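Local atomic coordinates of Adenylate/guanylate cyclase/hydrolase, alpha/beta fold family (PDB entry 3MR7), a protein that probably acts as a nucleotide (adenylate) cyclase, this piece being the cyclase-like domain of a longer protein that also has an alpha/beta-hydrolase family region. Residues R38-P43 against L75-A80; P43-A48 against A62-A67; L153-V158 against P164-Q169. All blocks are in the same frame, centred on the assembly; numbering follows the deposited sequence. Where two conformers were deposited one is given.

Contact 1: residues R38-P43 against L75-A80; sequences RELIDP and LEIQQA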
ATOM      1  N   ARG A  38     -12.167   8.826 -16.089  1.00 40.24           N
ATOM      2  CA  ARG A  38     -12.487   9.378 -17.386  1.00 47.93           C
ATOM      3  C   ARG A  38     -12.758  10.855 -17.331  1.00 49.76           C
ATOM      4  O   ARG A  38     -12.361  11.603 -18.229  1.00 56.55           O
ATOM      5  CB  ARG A  38     -13.669   8.655 -18.008  1.00 49.88           C
ATOM      6  CG  ARG A  38     -13.250   7.533 -18.882  1.00 62.21           C
ATOM      7  CD  ARG A  38     -14.358   6.499 -19.013  1.00 73.55           C
ATOM      8  NE  ARG A  38     -13.829   5.228 -18.558  1.00 77.91           N
ATOM      9  CZ  ARG A  38     -13.303   4.337 -19.375  1.00 79.67           C
ATOM     10  NH1 ARG A  38     -13.283   4.586 -20.677  1.00 87.06           N
ATOM     11  NH2 ARG A  38     -12.817   3.207 -18.897  1.00 77.36           N
ATOM     12  N   GLU A  39     -13.425  11.271 -16.266  1.00 46.93           N
ATOM     13  CA  GLU A  39     -13.879  12.639 -16.140  1.00 44.55           C
ATOM     14  C   GLU A  39     -12.934  13.542 -15.350  1.00 47.00           C
ATOM     15  O   GLU A  39     -13.006  14.746 -15.479  1.00 57.88           O
ATOM     16  CB  GLU A  39     -15.271  12.680 -15.530  1.00 48.09           C
ATOM     17  CG  GLU A  39     -15.312  13.240 -14.137  1.00 65.75           C
ATOM     18  CD  GLU A  39     -16.700  13.726 -13.743  1.00 77.95           C
ATOM     19  OE1 GLU A  39     -17.384  13.006 -12.976  1.00 84.86           O
ATOM     20  OE2 GLU A  39     -17.101  14.830 -14.190  1.00 74.01           O
ATOM     21  N   LEU A  40     -12.032  12.974 -14.562  1.00 45.34           N
ATOM     22  CA  LEU A  40     -11.260  13.780 -13.619  1.00 45.72           C
ATOM     23  C   LEU A  40      -9.785  13.603 -13.871  1.00 50.55           C
ATOM     24  O   LEU A  40      -9.089  14.556 -14.220  1.00 53.95           O
ATOM     25  CB  LEU A  40     -11.587  13.345 -12.214  1.00 58.79           C
ATOM     26  CG  LEU A  40     -11.610  14.360 -11.092  1.00 82.80           C
ATOM     27  CD1 LEU A  40     -12.612  13.858 -10.065  1.00 94.29           C
ATOM     28  CD2 LEU A  40     -10.230  14.535 -10.470  1.00 85.20           C
ATOM     29  N   ILE A  41      -9.317  12.369 -13.729  1.00 48.37           N
ATOM     30  CA  ILE A  41      -7.915  12.042 -13.958  1.00 56.38           C
ATOM     31  C   ILE A  41      -7.414  12.236 -15.391  1.00 61.73           C
ATOM     32  O   ILE A  41      -6.590  13.108 -15.666  1.00 67.66           O
ATOM     33  CB  ILE A  41      -7.679  10.611 -13.630  1.00 57.46           C
ATOM     34  CG1 ILE A  41      -7.927  10.392 -12.151  1.00 54.65           C
ATOM     35  CG2 ILE A  41      -6.277  10.225 -14.029  1.00 57.05           C
ATOM     36  CD1 ILE A  41      -7.783   8.938 -11.742  1.00 55.58           C
ATOM     37  N   ASP A  42      -7.897  11.405 -16.298  1.00 56.55           N
ATOM     38  CA  ASP A  42      -7.435  11.467 -17.680  1.00 60.90           C
ATOM     39  C   ASP A  42      -7.410  12.886 -18.243  1.00 60.97           C
ATOM     40  O   ASP A  42      -6.467  13.253 -18.915  1.00 59.84           O
ATOM     41  CB  ASP A  42      -8.212  10.505 -18.579  1.00 57.08           C
ATOM     42  CG  ASP A  42      -7.805   9.046 -18.371  1.00 68.24           C
ATOM     43  OD1 ASP A  42      -6.918   8.794 -17.532  1.00 65.48           O
ATOM     44  OD2 ASP A  42      -8.360   8.147 -19.053  1.00 77.81           O
ATOM     45  N   PRO A  43      -8.447  13.687 -17.975  1.00 70.64           N
ATOM     46  CA  PRO A  43      -8.436  15.111 -18.348  1.00 68.74           C
ATOM     47  C   PRO A  43      -7.349  15.976 -17.684  1.00 66.89           C
ATOM     48  O   PRO A  43      -6.654  16.696 -18.394  1.00 71.17           O
ATOM     49  CB  PRO A  43      -9.828  15.566 -17.924  1.00 56.88           C
ATOM     50  CG  PRO A  43     -10.645  14.381 -18.239  1.00 55.68           C
ATOM     51  CD  PRO A  43      -9.821  13.244 -17.686  1.00 65.40           C
ATOM     52  N   LEU A  75      -2.444  17.550  -7.469  1.00 41.84           N
ATOM     53  CA  LEU A  75      -3.177  18.361  -6.542  1.00 47.71           C
ATOM     54  C   LEU A  75      -4.594  18.590  -7.082  1.00 50.35           C
ATOM     55  O   LEU A  75      -5.548  18.588  -6.321  1.00 48.50           O
ATOM     56  CB  LEU A  75      -2.428  19.664  -6.315  1.00 42.68           C
ATOM     57  CG  LEU A  75      -1.279  19.540  -5.322  1.00 46.73           C
ATOM     58  CD1 LEU A  75      -0.451  20.797  -5.355  1.00 45.15           C
ATOM     59  CD2 LEU A  75      -1.814  19.305  -3.919  1.00 55.15           C
ATOM     60  N   GLU A  76      -4.709  18.765  -8.402  1.00 49.86           N
ATOM     61  CA  GLU A  76      -5.981  19.000  -9.083  1.00 44.63           C
ATOM     62  C   GLU A  76      -6.906  17.823  -8.886  1.00 53.48           C
ATOM     63  O   GLU A  76      -8.075  17.973  -8.496  1.00 59.90           O
ATOM     64  CB  GLU A  76      -5.762  19.198 -10.579  1.00 45.27           C
ATOM     65  CG  GLU A  76      -6.987  19.717 -11.320  1.00 62.49           C
ATOM     66  CD  GLU A  76      -6.831  19.735 -12.863  1.00117.33           C
ATOM     67  OE1 GLU A  76      -5.683  19.830 -13.367  1.00120.87           O
ATOM     68  OE2 GLU A  76      -7.870  19.662 -13.570  1.00108.44           O
ATOM     69  N   ILE A  77      -6.364  16.649  -9.176  1.00 44.26           N
ATOM     70  CA  ILE A  77      -7.034  15.393  -8.925  1.00 46.19           C
ATOM     71  C   ILE A  77      -7.461  15.151  -7.462  1.00 53.04           C
ATOM     72  O   ILE A  77      -8.628  14.903  -7.200  1.00 58.55           O
ATOM     73  CB  ILE A  77      -6.144  14.242  -9.387  1.00 44.24           C
ATOM     74  CG1 ILE A  77      -5.895  14.373 -10.886  1.00 40.16           C
ATOM     75  CG2 ILE A  77      -6.787  12.885  -9.043  1.00 41.54           C
ATOM     76  CD1 ILE A  77      -5.029  13.283 -11.458  1.00 34.18           C
ATOM     77  N   GLN A  78      -6.515  15.221  -6.525  1.00 48.87           N
ATOM     78  CA  GLN A  78      -6.782  14.934  -5.127  1.00 42.89           C
ATOM     79  C   GLN A  78      -7.750  15.926  -4.487  1.00 44.79           C
ATOM     80  O   GLN A  78      -8.601  15.544  -3.706  1.00 52.73           O
ATOM     81  CB  GLN A  78      -5.476  14.874  -4.337  1.00 38.85           C
ATOM     82  CG  GLN A  78      -4.578  13.758  -4.764  1.00 40.32           C
ATOM     83  CD  GLN A  78      -5.258  12.398  -4.609  1.00 55.41           C
ATOM     84  OE1 GLN A  78      -6.341  12.167  -5.163  1.00 49.19           O
ATOM     85  NE2 GLN A  78      -4.622  11.485  -3.848  1.00 45.87           N
ATOM     86  N   GLN A  79      -7.643  17.198  -4.830  1.00 45.68           N
ATOM     87  CA  GLN A  79      -8.609  18.180  -4.340  1.00 44.07           C
ATOM     88  C   GLN A  79     -10.036  18.015  -4.886  1.00 51.42           C
ATOM     89  O   GLN A  79     -11.017  18.337  -4.196  1.00 54.68           O
ATOM     90  CB  GLN A  79      -8.121  19.592  -4.607  1.00 39.96           C
ATOM     91  CG  GLN A  79      -6.892  19.981  -3.806  1.00 45.85           C
ATOM     92  CD  GLN A  79      -6.184  21.154  -4.434  1.00 61.45           C
ATOM     93  OE1 GLN A  79      -6.591  21.644  -5.491  1.00 70.14           O
ATOM     94  NE2 GLN A  79      -5.123  21.613  -3.798  1.00 66.46           N
ATOM     95  N   ALA A  80     -10.164  17.523  -6.117  1.00 40.89           N
ATOM     96  CA  ALA A  80     -11.487  17.342  -6.675  1.00 42.39           C
ATOM     97  C   ALA A  80     -12.096  16.090  -6.038  1.00 54.73           C
ATOM     98  O   ALA A  80     -13.306  16.002  -5.807  1.00 55.67           O
ATOM     99  CB  ALA A  80     -11.418  17.207  -8.173  1.00 30.89           C
TER
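L40 reaches from one helix to I77 and A80 on the other, and I41 packs beside it against the same I77. The segment axes come within 9.6 Å of each other and run nearly antiparallel, at 160°. The L40 CB bond does not aim at the partner helix, so the branched end bridges the gap. From CB the chain passes to CG, which lies 4.1 Å from A80 CB, and then forks. L40 CD1 keeps to the A80 methyl, 4.0 Å from its CB. L40 CD2 goes further in: it sits 3.7 Å from A80 CB, and it also meets the backbone of the helix at I77 CA, 3.7 Å away. A small residue at A80 thus lets a leucine lie close to the main chain.

The I41–I77 pair is a meeting of two branched chains, oblique to one another. With CG1 beside the backbone N (chi1 -61°), I77 has its CG2 anti to that N and sets this methyl 4.1 Å from I41 CG1, while its CD1 extends to within 4.0 Å of I41 CA. No hydrogen bond joins the segments, and the contact is wholly apolar. A wider pi-type turn at 38-41 lies beside it, and the helix kinks at P43, whose ring nitrogen has no proton to give to the preceding turn.

At the margin E39 forms a salt bridge with R84, while R38 pairs with E23 of the second subunit. Beneath the two helices runs strand 96-107, which I41 touches at Y96 and Q78 at I98, consistent with the ferredoxin-like core of class III cyclase domains.

Contact 2: residues P43-A48 against A62-A67; sequences PAIAQA and ARFDTA
F64, the last residue of strand 59-64, turns the edge of its ring to A48, just past the end of helix 27-47. A48 supplies two atoms to that edge: its CB approaches F64 CE1 at 3.8 Å, near the ring plane, and its O lies in the plane, 3.8 Å from F64 CD1. The backbone O of I45 comes at the same ring obliquely, while I45 CG1 is 4.3 Å from F64 CZ. I45 then ends against the A62 methyl, with I45 CD1 4.1 Å from A62 CB. One isoleucine therefore serves A62 and F64, alternate strand positions that point to the same side of the sheet.

What sets the ring in place is its first torsion together with the strand beneath. CG stands beside the backbone N (chi1 -64°), anti to the carbonyl carbon, which sends the ring across toward A48. Backbone hydrogen bonds of A62 with L11 and of F64 with A9 fix the strand to its neighbour, strand 4-15. Beyond F64 the chain turns into the next helix, where the T66 side chain acts as N-cap through OG1 to A69 N, and D65 makes a salt bridge with R6.

The phenylalanine is thus buried among A48 at one edge, A70 and C73 of helix 67-84, and A9 and L11 of strand 4-15. I45 also touches C73, so both helices pack over this part of the sheet.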
ATOM      1  N   PRO A  43      -8.447  13.687 -17.975  1.00 70.64           N
ATOM      2  CA  PRO A  43      -8.436  15.111 -18.348  1.00 68.74           C
ATOM      3  C   PRO A  43      -7.349  15.976 -17.684  1.00 66.89           C
ATOM      4  O   PRO A  43      -6.654  16.696 -18.394  1.00 71.17           O
ATOM      5  CB  PRO A  43      -9.828  15.566 -17.924  1.00 56.88           C
ATOM      6  CG  PRO A  43     -10.645  14.381 -18.239  1.00 55.68           C
ATOM      7  CD  PRO A  43      -9.821  13.244 -17.686  1.00 65.40           C
ATOM      8  N   ALA A  44      -7.207  15.910 -16.365  1.00 54.09           N
ATOM      9  CA  ALA A  44      -6.226  16.725 -15.657  1.00 54.63           C
ATOM     10  C   ALA A  44      -4.824  16.450 -16.177  1.00 57.92           C
ATOM     11  O   ALA A  44      -3.987  17.350 -16.261  1.00 68.64           O
ATOM     12  CB  ALA A  44      -6.299  16.466 -14.102  1.00 35.35           C
ATOM     13  N   ILE A  45      -4.572  15.192 -16.501  1.00 50.69           N
ATOM     14  CA  ILE A  45      -3.268  14.766 -16.980  1.00 52.18           C
ATOM     15  C   ILE A  45      -2.972  15.338 -18.360  1.00 61.08           C
ATOM     16  O   ILE A  45      -1.892  15.866 -18.596  1.00 70.73           O
ATOM     17  CB  ILE A  45      -3.177  13.241 -17.073  1.00 45.94           C
ATOM     18  CG1 ILE A  45      -3.020  12.612 -15.678  1.00 48.03           C
ATOM     19  CG2 ILE A  45      -2.040  12.860 -17.966  1.00 25.96           C
ATOM     20  CD1 ILE A  45      -2.831  11.101 -15.664  1.00 40.48           C
ATOM     21  N   ALA A  46      -3.931  15.225 -19.272  1.00 52.30           N
ATOM     22  CA  ALA A  46      -3.851  15.884 -20.576  1.00 52.45           C
ATOM     23  C   ALA A  46      -3.736  17.404 -20.461  1.00 60.80           C
ATOM     24  O   ALA A  46      -2.808  17.993 -20.994  1.00 65.64           O
ATOM     25  CB  ALA A  46      -5.036  15.529 -21.404  1.00 52.43           C
ATOM     26  N   GLN A  47      -4.675  18.041 -19.778  1.00 63.21           N
ATOM     27  CA  GLN A  47      -4.580  19.480 -19.555  1.00 70.77           C
ATOM     28  C   GLN A  47      -3.181  19.906 -19.121  1.00 68.77           C
ATOM     29  O   GLN A  47      -2.717  20.981 -19.493  1.00 68.38           O
ATOM     30  CB  GLN A  47      -5.603  19.952 -18.516  1.00 78.68           C
ATOM     31  CG  GLN A  47      -6.590  20.999 -19.043  1.00 94.07           C
ATOM     32  CD  GLN A  47      -5.994  22.397 -19.116  1.00 99.06           C
ATOM     33  OE1 GLN A  47      -5.380  22.866 -18.156  1.00103.37           O
ATOM     34  NE2 GLN A  47      -6.177  23.069 -20.254  1.00 92.86           N
ATOM     35  N   ALA A  48      -2.515  19.055 -18.342  1.00 60.50           N
ATOM     36  CA  ALA A  48      -1.232  19.394 -17.729  1.00 53.84           C
ATOM     37  C   ALA A  48      -0.014  19.023 -18.578  1.00 52.93           C
ATOM     38  O   ALA A  48       1.120  19.127 -18.108  1.00 59.21           O
ATOM     39  CB  ALA A  48      -1.116  18.718 -16.354  1.00 51.05           C
ATOM     40  N   ALA A  62       2.369   7.883 -15.285  1.00 49.34           N
ATOM     41  CA  ALA A  62       2.298   8.928 -16.302  1.00 51.69           C
ATOM     42  C   ALA A  62       3.523   9.783 -16.198  1.00 59.55           C
ATOM     43  O   ALA A  62       4.199   9.768 -15.185  1.00 53.50           O
ATOM     44  CB  ALA A  62       1.048   9.773 -16.149  1.00 39.75           C
ATOM     45  N   ARG A  63       3.817  10.540 -17.241  1.00 63.38           N
ATOM     46  CA  ARG A  63       5.007  11.360 -17.198  1.00 57.60           C
ATOM     47  C   ARG A  63       4.762  12.733 -17.750  1.00 50.44           C
ATOM     48  O   ARG A  63       3.912  12.932 -18.603  1.00 43.70           O
ATOM     49  CB  ARG A  63       6.151  10.695 -17.947  1.00 60.15           C
ATOM     50  CG  ARG A  63       6.015  10.747 -19.446  1.00 64.22           C
ATOM     51  CD  ARG A  63       6.950   9.750 -20.070  1.00 61.55           C
ATOM     52  NE  ARG A  63       6.610   9.540 -21.461  1.00 72.74           N
ATOM     53  CZ  ARG A  63       7.046  10.305 -22.453  1.00 74.50           C
ATOM     54  NH1 ARG A  63       7.847  11.335 -22.210  1.00 73.67           N
ATOM     55  NH2 ARG A  63       6.681  10.033 -23.692  1.00 69.84           N
ATOM     56  N   PHE A  64       5.556  13.666 -17.256  1.00 44.98           N
ATOM     57  CA  PHE A  64       5.376  15.086 -17.490  1.00 48.77           C
ATOM     58  C   PHE A  64       6.724  15.764 -17.823  1.00 57.51           C
ATOM     59  O   PHE A  64       7.805  15.261 -17.500  1.00 46.74           O
ATOM     60  CB  PHE A  64       4.780  15.755 -16.242  1.00 48.80           C
ATOM     61  CG  PHE A  64       3.406  15.275 -15.875  1.00 51.22           C
ATOM     62  CD1 PHE A  64       2.282  16.027 -16.205  1.00 57.20           C
ATOM     63  CD2 PHE A  64       3.233  14.089 -15.171  1.00 56.43           C
ATOM     64  CE1 PHE A  64       0.999  15.590 -15.861  1.00 60.59           C
ATOM     65  CE2 PHE A  64       1.957  13.644 -14.817  1.00 56.51           C
ATOM     66  CZ  PHE A  64       0.834  14.399 -15.168  1.00 55.33           C
ATOM     67  N   ASP A  65       6.652  16.924 -18.459  1.00 62.42           N
ATOM     68  CA  ASP A  65       7.855  17.614 -18.868  1.00 61.84           C
ATOM     69  C   ASP A  65       8.396  18.489 -17.773  1.00 63.74           C
ATOM     70  O   ASP A  65       9.603  18.702 -17.700  1.00 72.79           O
ATOM     71  CB  ASP A  65       7.590  18.439 -20.108  1.00 63.94           C
ATOM     72  CG  ASP A  65       7.564  17.592 -21.347  1.00 78.25           C
ATOM     73  OD1 ASP A  65       8.302  16.568 -21.388  1.00 75.89           O
ATOM     74  OD2 ASP A  65       6.793  17.946 -22.269  1.00 84.23           O
ATOM     75  N   THR A  66       7.509  19.005 -16.930  1.00 51.12           N
ATOM     76  CA  THR A  66       7.964  19.754 -15.771  1.00 55.75           C
ATOM     77  C   THR A  66       7.576  19.054 -14.495  1.00 59.66           C
ATOM     78  O   THR A  66       6.590  18.343 -14.470  1.00 66.83           O
ATOM     79  CB  THR A  66       7.443  21.209 -15.759  1.00 61.09           C
ATOM     80  OG1 THR A  66       6.021  21.250 -16.000  1.00 54.15           O
ATOM     81  CG2 THR A  66       8.164  21.988 -16.822  1.00 71.93           C
ATOM     82  N   ALA A  67       8.358  19.249 -13.440  1.00 60.21           N
ATOM     83  CA  ALA A  67       7.970  18.805 -12.109  1.00 47.45           C
ATOM     84  C   ALA A  67       6.708  19.551 -11.654  1.00 46.49           C
ATOM     85  O   ALA A  67       5.783  18.964 -11.111  1.00 44.43           O
ATOM     86  CB  ALA A  67       9.104  19.014 -11.136  1.00 43.57           C
TER

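Contact 3: residues L153-V158 against P164-Q169; sequences LGLQKV and PIRVWQ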
ATOM      1  N   LEU A 153       8.587  13.348   5.785  1.00 57.65           N
ATOM      2  CA  LEU A 153       8.129  12.064   6.284  1.00 51.63           C
ATOM      3  C   LEU A 153       9.307  11.196   6.687  1.00 50.21           C
ATOM      4  O   LEU A 153       9.126  10.119   7.213  1.00 54.43           O
ATOM      5  CB  LEU A 153       7.386  11.344   5.173  1.00 50.55           C
ATOM      6  CG  LEU A 153       6.018  10.880   5.589  1.00 54.89           C
ATOM      7  CD1 LEU A 153       5.335  12.047   6.257  1.00 46.45           C
ATOM      8  CD2 LEU A 153       5.261  10.396   4.380  1.00 59.32           C
ATOM      9  N   GLY A 154      10.517  11.645   6.396  1.00 49.51           N
ATOM     10  CA  GLY A 154      11.682  10.852   6.690  1.00 48.60           C
ATOM     11  C   GLY A 154      12.130   9.974   5.539  1.00 57.68           C
ATOM     12  O   GLY A 154      11.774  10.195   4.373  1.00 56.30           O
ATOM     13  N   LEU A 155      12.942   8.978   5.875  1.00 48.76           N
ATOM     14  CA  LEU A 155      13.598   8.156   4.879  1.00 44.41           C
ATOM     15  C   LEU A 155      12.814   6.902   4.572  1.00 59.29           C
ATOM     16  O   LEU A 155      12.094   6.353   5.410  1.00 70.69           O
ATOM     17  CB  LEU A 155      15.017   7.810   5.313  1.00 51.42           C
ATOM     18  CG  LEU A 155      15.825   9.079   5.619  1.00 63.95           C
ATOM     19  CD1 LEU A 155      17.193   8.700   6.061  1.00 56.64           C
ATOM     20  CD2 LEU A 155      15.911   9.993   4.416  1.00 72.65           C
ATOM     21  N   GLN A 156      12.966   6.452   3.340  1.00 56.07           N
ATOM     22  CA  GLN A 156      12.200   5.347   2.835  1.00 54.72           C
ATOM     23  C   GLN A 156      13.156   4.476   2.038  1.00 64.73           C
ATOM     24  O   GLN A 156      13.775   4.945   1.076  1.00 76.20           O
ATOM     25  CB  GLN A 156      11.135   5.910   1.925  1.00 52.33           C
ATOM     26  CG  GLN A 156       9.832   5.288   2.075  1.00 60.45           C
ATOM     27  CD  GLN A 156       9.360   5.362   3.470  1.00 66.67           C
ATOM     28  OE1 GLN A 156       9.625   6.335   4.184  1.00 70.46           O
ATOM     29  NE2 GLN A 156       8.660   4.325   3.892  1.00 62.73           N
ATOM     30  N   LYS A 157      13.318   3.225   2.449  1.00 51.88           N
ATOM     31  CA  LYS A 157      14.157   2.327   1.673  1.00 57.58           C
ATOM     32  C   LYS A 157      13.289   1.742   0.576  1.00 45.30           C
ATOM     33  O   LYS A 157      12.139   1.460   0.794  1.00 53.61           O
ATOM     34  CB  LYS A 157      14.793   1.257   2.570  1.00 60.15           C
ATOM     35  CG  LYS A 157      15.082  -0.056   1.895  1.00 62.99           C
ATOM     36  CD  LYS A 157      16.337  -0.062   1.018  1.00 63.84           C
ATOM     37  CE  LYS A 157      16.299  -1.336   0.152  1.00 68.26           C
ATOM     38  NZ  LYS A 157      17.527  -1.638  -0.651  1.00 69.01           N
ATOM     39  N   VAL A 158      13.816   1.610  -0.624  1.00 50.96           N
ATOM     40  CA  VAL A 158      13.020   1.119  -1.748  1.00 45.62           C
ATOM     41  C   VAL A 158      13.659  -0.137  -2.320  1.00 54.04           C
ATOM     42  O   VAL A 158      14.870  -0.213  -2.475  1.00 52.10           O
ATOM     43  CB  VAL A 158      12.916   2.180  -2.826  1.00 43.56           C
ATOM     44  CG1 VAL A 158      12.017   1.708  -3.954  1.00 47.72           C
ATOM     45  CG2 VAL A 158      12.417   3.474  -2.220  1.00 29.76           C
ATOM     46  N   PRO A 164      18.171   4.996   0.529  1.00 68.15           N
ATOM     47  CA  PRO A 164      16.800   5.423   0.834  1.00 60.45           C
ATOM     48  C   PRO A 164      16.487   6.858   0.380  1.00 61.45           C
ATOM     49  O   PRO A 164      17.396   7.648   0.146  1.00 61.22           O
ATOM     50  CB  PRO A 164      16.750   5.336   2.357  1.00 58.85           C
ATOM     51  CG  PRO A 164      18.166   5.334   2.798  1.00 63.36           C
ATOM     52  CD  PRO A 164      18.888   4.578   1.738  1.00 66.35           C
ATOM     53  N   ILE A 165      15.202   7.189   0.272  1.00 57.13           N
ATOM     54  CA  ILE A 165      14.790   8.484  -0.248  1.00 49.17           C
ATOM     55  C   ILE A 165      14.035   9.242   0.825  1.00 46.01           C
ATOM     56  O   ILE A 165      13.291   8.647   1.584  1.00 52.83           O
ATOM     57  CB  ILE A 165      13.877   8.314  -1.495  1.00 53.91           C
ATOM     58  CG1 ILE A 165      14.726   8.111  -2.738  1.00 52.98           C
ATOM     59  CG2 ILE A 165      13.029   9.525  -1.729  1.00 43.76           C
ATOM     60  CD1 ILE A 165      15.230   6.749  -2.906  1.00 50.40           C
ATOM     61  N   ARG A 166      14.238  10.554   0.891  0.59 44.39           N
ATOM     62  CA  ARG A 166      13.503  11.400   1.813  0.59 44.18           C
ATOM     63  C   ARG A 166      12.185  11.766   1.135  0.59 44.34           C
ATOM     64  O   ARG A 166      12.167  12.257   0.021  0.59 41.51           O
ATOM     65  CB  ARG A 166      14.324  12.636   2.217  0.59 41.29           C
ATOM     66  CG  ARG A 166      13.557  13.671   3.050  0.59 48.16           C
ATOM     67  CD  ARG A 166      14.464  14.525   3.997  0.59 60.59           C
ATOM     68  NE  ARG A 166      14.528  13.986   5.363  0.59 61.88           N
ATOM     69  CZ  ARG A 166      15.576  13.345   5.868  0.59 70.45           C
ATOM     70  NH1 ARG A 166      16.667  13.183   5.130  0.59 72.43           N
ATOM     71  NH2 ARG A 166      15.545  12.874   7.109  0.59 72.70           N
ATOM     72  N   VAL A 167      11.085  11.496   1.824  1.00 50.27           N
ATOM     73  CA  VAL A 167       9.760  11.601   1.255  1.00 51.64           C
ATOM     74  C   VAL A 167       8.933  12.695   1.930  1.00 53.01           C
ATOM     75  O   VAL A 167       8.844  12.774   3.162  1.00 45.36           O
ATOM     76  CB  VAL A 167       9.057  10.222   1.362  1.00 41.19           C
ATOM     77  CG1 VAL A 167       7.593  10.304   1.009  1.00 34.18           C
ATOM     78  CG2 VAL A 167       9.787   9.203   0.476  1.00 37.55           C
ATOM     79  N   TRP A 168       8.339  13.546   1.105  1.00 47.94           N
ATOM     80  CA  TRP A 168       7.500  14.629   1.590  1.00 42.41           C
ATOM     81  C   TRP A 168       6.077  14.313   1.204  1.00 47.95           C
ATOM     82  O   TRP A 168       5.814  13.763   0.124  1.00 50.39           O
ATOM     83  CB  TRP A 168       7.912  15.930   0.930  1.00 41.23           C
ATOM     84  CG  TRP A 168       9.287  16.332   1.292  1.00 46.35           C
ATOM     85  CD1 TRP A 168      10.451  15.831   0.787  1.00 48.60           C
ATOM     86  CD2 TRP A 168       9.652  17.320   2.247  1.00 48.90           C
ATOM     87  NE1 TRP A 168      11.520  16.445   1.371  1.00 49.48           N
ATOM     88  CE2 TRP A 168      11.061  17.365   2.274  1.00 52.69           C
ATOM     89  CE3 TRP A 168       8.923  18.189   3.077  1.00 46.27           C
ATOM     90  CZ2 TRP A 168      11.764  18.237   3.114  1.00 54.25           C
ATOM     91  CZ3 TRP A 168       9.614  19.051   3.900  1.00 45.35           C
ATOM     92  CH2 TRP A 168      11.024  19.069   3.924  1.00 40.48           C
ATOM     93  N   GLN A 169       5.154  14.678   2.079  1.00 45.15           N
ATOM     94  CA  GLN A 169       3.754  14.359   1.869  1.00 39.94           C
ATOM     95  C   GLN A 169       2.815  15.522   2.087  1.00 43.93           C
ATOM     96  O   GLN A 169       2.981  16.339   2.985  1.00 53.00           O
ATOM     97  CB  GLN A 169       3.323  13.211   2.784  1.00 40.55           C
ATOM     98  CG  GLN A 169       1.900  12.736   2.545  1.00 41.17           C
ATOM     99  CD  GLN A 169       1.533  11.595   3.448  1.00 46.91           C
ATOM    100  OE1 GLN A 169       1.389  11.780   4.656  1.00 57.90           O
ATOM    101  NE2 GLN A 169       1.390  10.398   2.879  1.00 34.32           N
TER
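Backbone hydrogen bonds between L153-V158 and P164-Q169 carry much of this contact. V167 N donates to G154 O at 2.9 Å, a nearly straight bond (160° at the hydrogen). I165 N donates to Q156 O at 2.8 Å, and the return bond from Q156 N to I165 O is weak. L153 N also donates to V167 O, although the position of that oxygen is less sure. L153 and G154 thus stand opposite V167 as a beta bulge, which puts L153 on the V167/Q169 face together with Q156; G154, at phi 93°, adopts angles where a side chain would press on the L153 carbonyl. Between the bonded positions, L155 and R166 form the non-hydrogen-bonded pair.

These arms of a beta hairpin, 151-158 and 161-170, reach the border of the main sheet where the second pairs with strand 132-135, while helix 115-126 covers Q156, V158, I165 and V167.

In the apolar packing, L153 CD2 meets V167 CG1 at 4.1 Å and Q169 CB at 3.8 Å; with an alanine here, those two side chains would probably lose their cover and a gap would open beside them. Q156 CB lies 3.8 Å from V167 CG2, and L155 CB is 4.2 Å from P164 CB.

Among polar ends, R166 forms a salt bridge with D152. With CG beside the backbone N (chi1 -55°), L155 lays CD2 over one face of the R166 guanidinium, a placing less sure because R166 was modelled in two conformers. Q156 NE2 bonds to OE1 of Q156 in the second subunit.

In the fold
Contacts 1 and 2 are neighbours: both use helix 27-47, share P43, and touch where A44 meets E76 and I77. Their centres are 11 Å apart, and along the chain contact 2 is nested inside the loop that contact 1 closes. Together they pack two helices onto a face of the sheet. Contact 3 follows later in sequence, with its centre about 25 Å from that of contact 1 and 23 Å from that of contact 2. Contacts 1 and 3 lie on opposite sides of the chain's centre, their nearest atoms about 8 Å apart. Contacts 2 and 3 do not touch either, but both reach the same sheet. All three belong to the cyclase-family domain.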